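Local atomic coordinates of protein B (PDB entry 5H6I), a protein that is a secreted streptococcal CAMP factor, a pore-forming toxin that permeabilizes membranes and also binds the Fc part of IgG. Residues N118-A123 against V162-L168. Sequence-based numbering, arbitrary orientation.
Sequences NKVSQA and VLTYPDL
The side chain of Lys119 overlaps the end of helix 145-163 and the extended chain after it, and places its amine among their oxygens. Its chain starts beside the backbone N and bends about the CB-CG bond (chi2 -62°). From CG it runs straight, which carries the amine across to the other segment. Lys119 NZ donates to Tyr165 O at 2.6 Å and to Leu163 O at 2.7 Å. It meets the Leu163 carbonyl from above its plane. A salt bridge, with a weak hydrogen bond at 3.3 Å from Lys119 NZ to Asp167 OD1, adds a carboxylate to the two carbonyls. The lysine thus ties down the bend where the chain leaves helix 145-163, and the carboxylate would probably favour its charged form.

Beside it the backbones form a single beta bridge of Lys119 with Asp167 in this predominantly helical protein. Leu168 N bonds to Asn118 O at 2.8 Å, and Val120 N to Pro166 O at 3.2 Å. The bridge joins the link between helices 93-115 and 121-139 to the chain following helix 145-163. Val120 sits over this chain, with CG2 against Pro166 CD and CG1 against Leu168 CD2.

At the start of helix 121-139, Ala123 CB packs against both Val162 and the Tyr165 ring. Ala123 CB lies 3.6 Å from Tyr165 CD2 and 4.0 Å from Val162 CB. The backbone of Gln122 meets the ring at its edge, while Val162 CA covers part of one face. Asp126, one turn further along this helix, accepts hydrogen bonds from Tyr165 OH and Gln122 NE2.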
# COMPACT_ATOMS: atom_id res chain seq x y z
N ASN A 118 -1.16 -13.44 -3.09
CA ASN A 118 -1.75 -14.76 -3.27
C ASN A 118 -2.02 -15.48 -1.96
O ASN A 118 -2.51 -16.62 -1.98
CB ASN A 118 -0.85 -15.63 -4.15
CG ASN A 118 -0.57 -15.00 -5.50
OD1 ASN A 118 -1.36 -14.19 -5.99
ND2 ASN A 118 0.55 -15.36 -6.11
N LYS A 119 -1.72 -14.86 -0.82
CA LYS A 119 -1.87 -15.53 0.46
C LYS A 119 -3.32 -15.50 0.92
O LYS A 119 -4.16 -14.75 0.41
CB LYS A 119 -0.98 -14.86 1.52
CG LYS A 119 0.50 -15.06 1.29
CD LYS A 119 0.88 -16.53 1.35
CE LYS A 119 2.37 -16.72 1.12
NZ LYS A 119 2.74 -18.16 1.11
N VAL A 120 -3.62 -16.34 1.91
CA VAL A 120 -4.92 -16.32 2.57
C VAL A 120 -5.04 -15.02 3.35
O VAL A 120 -4.04 -14.32 3.56
CB VAL A 120 -5.12 -17.55 3.48
CG1 VAL A 120 -5.26 -18.81 2.64
CG2 VAL A 120 -3.96 -17.67 4.45
N SER A 121 -6.26 -14.70 3.80
CA SER A 121 -6.50 -13.40 4.43
C SER A 121 -5.66 -13.21 5.69
O SER A 121 -5.33 -12.07 6.04
CB SER A 121 -7.98 -13.25 4.75
OG SER A 121 -8.77 -13.39 3.58
N GLN A 122 -5.31 -14.30 6.38
CA GLN A 122 -4.64 -14.17 7.67
C GLN A 122 -3.25 -13.57 7.55
O GLN A 122 -2.77 -12.93 8.49
CB GLN A 122 -4.56 -15.54 8.35
CG GLN A 122 -4.34 -15.46 9.86
CD GLN A 122 -5.44 -14.67 10.55
OE1 GLN A 122 -6.62 -14.85 10.27
NE2 GLN A 122 -5.04 -13.80 11.47
N ALA A 123 -2.58 -13.75 6.40
CA ALA A 123 -1.23 -13.23 6.24
C ALA A 123 -1.22 -11.71 6.30
O ALA A 123 -0.44 -11.11 7.06
CB ALA A 123 -0.63 -13.72 4.93
N VAL A 162 4.73 -14.86 7.74
CA VAL A 162 3.53 -14.91 6.91
C VAL A 162 3.84 -15.43 5.51
O VAL A 162 2.91 -15.78 4.77
CB VAL A 162 2.86 -13.52 6.83
CG1 VAL A 162 2.48 -13.04 8.22
CG2 VAL A 162 3.76 -12.52 6.13
N LEU A 163 5.11 -15.49 5.12
CA LEU A 163 5.47 -16.08 3.84
C LEU A 163 5.15 -17.57 3.81
O LEU A 163 4.85 -18.12 2.75
CB LEU A 163 6.95 -15.86 3.54
CG LEU A 163 7.34 -14.50 2.95
CD1 LEU A 163 8.85 -14.42 2.78
CD2 LEU A 163 6.64 -14.26 1.63
N THR A 164 5.22 -18.24 4.96
CA THR A 164 4.91 -19.66 5.06
C THR A 164 3.42 -19.94 5.17
O THR A 164 3.04 -21.11 5.31
CB THR A 164 5.64 -20.28 6.25
OG1 THR A 164 5.03 -19.83 7.47
CG2 THR A 164 7.11 -19.86 6.25
N TYR A 165 2.58 -18.92 5.11
CA TYR A 165 1.14 -19.12 5.14
C TYR A 165 0.67 -19.74 3.83
O TYR A 165 1.32 -19.60 2.79
CB TYR A 165 0.42 -17.79 5.39
CG TYR A 165 0.45 -17.31 6.83
CD1 TYR A 165 1.45 -17.71 7.70
CD2 TYR A 165 -0.54 -16.47 7.31
CE1 TYR A 165 1.48 -17.27 9.01
CE2 TYR A 165 -0.52 -16.02 8.62
CZ TYR A 165 0.49 -16.42 9.47
OH TYR A 165 0.51 -15.98 10.77
N PRO A 166 -0.46 -20.46 3.85
CA PRO A 166 -0.92 -21.11 2.62
C PRO A 166 -1.42 -20.11 1.59
O PRO A 166 -1.96 -19.05 1.92
CB PRO A 166 -2.07 -22.01 3.10
CG PRO A 166 -1.97 -22.03 4.60
CD PRO A 166 -1.34 -20.74 4.99
N ASP A 167 -1.23 -20.46 0.32
CA ASP A 167 -1.76 -19.67 -0.78
C ASP A 167 -3.25 -19.97 -0.97
O ASP A 167 -3.77 -20.99 -0.50
CB ASP A 167 -1.01 -19.96 -2.08
CG ASP A 167 0.42 -19.44 -2.05
OD1 ASP A 167 0.66 -18.41 -1.39
OD2 ASP A 167 1.29 -20.05 -2.71
N LEU A 168 -3.93 -19.06 -1.66
CA LEU A 168 -5.33 -19.26 -1.97
C LEU A 168 -5.49 -20.27 -3.10
O LEU A 168 -4.76 -20.22 -4.10
CB LEU A 168 -5.99 -17.93 -2.37
CG LEU A 168 -6.29 -16.92 -1.26
CD1 LEU A 168 -6.48 -15.53 -1.84
CD2 LEU A 168 -7.51 -17.35 -0.47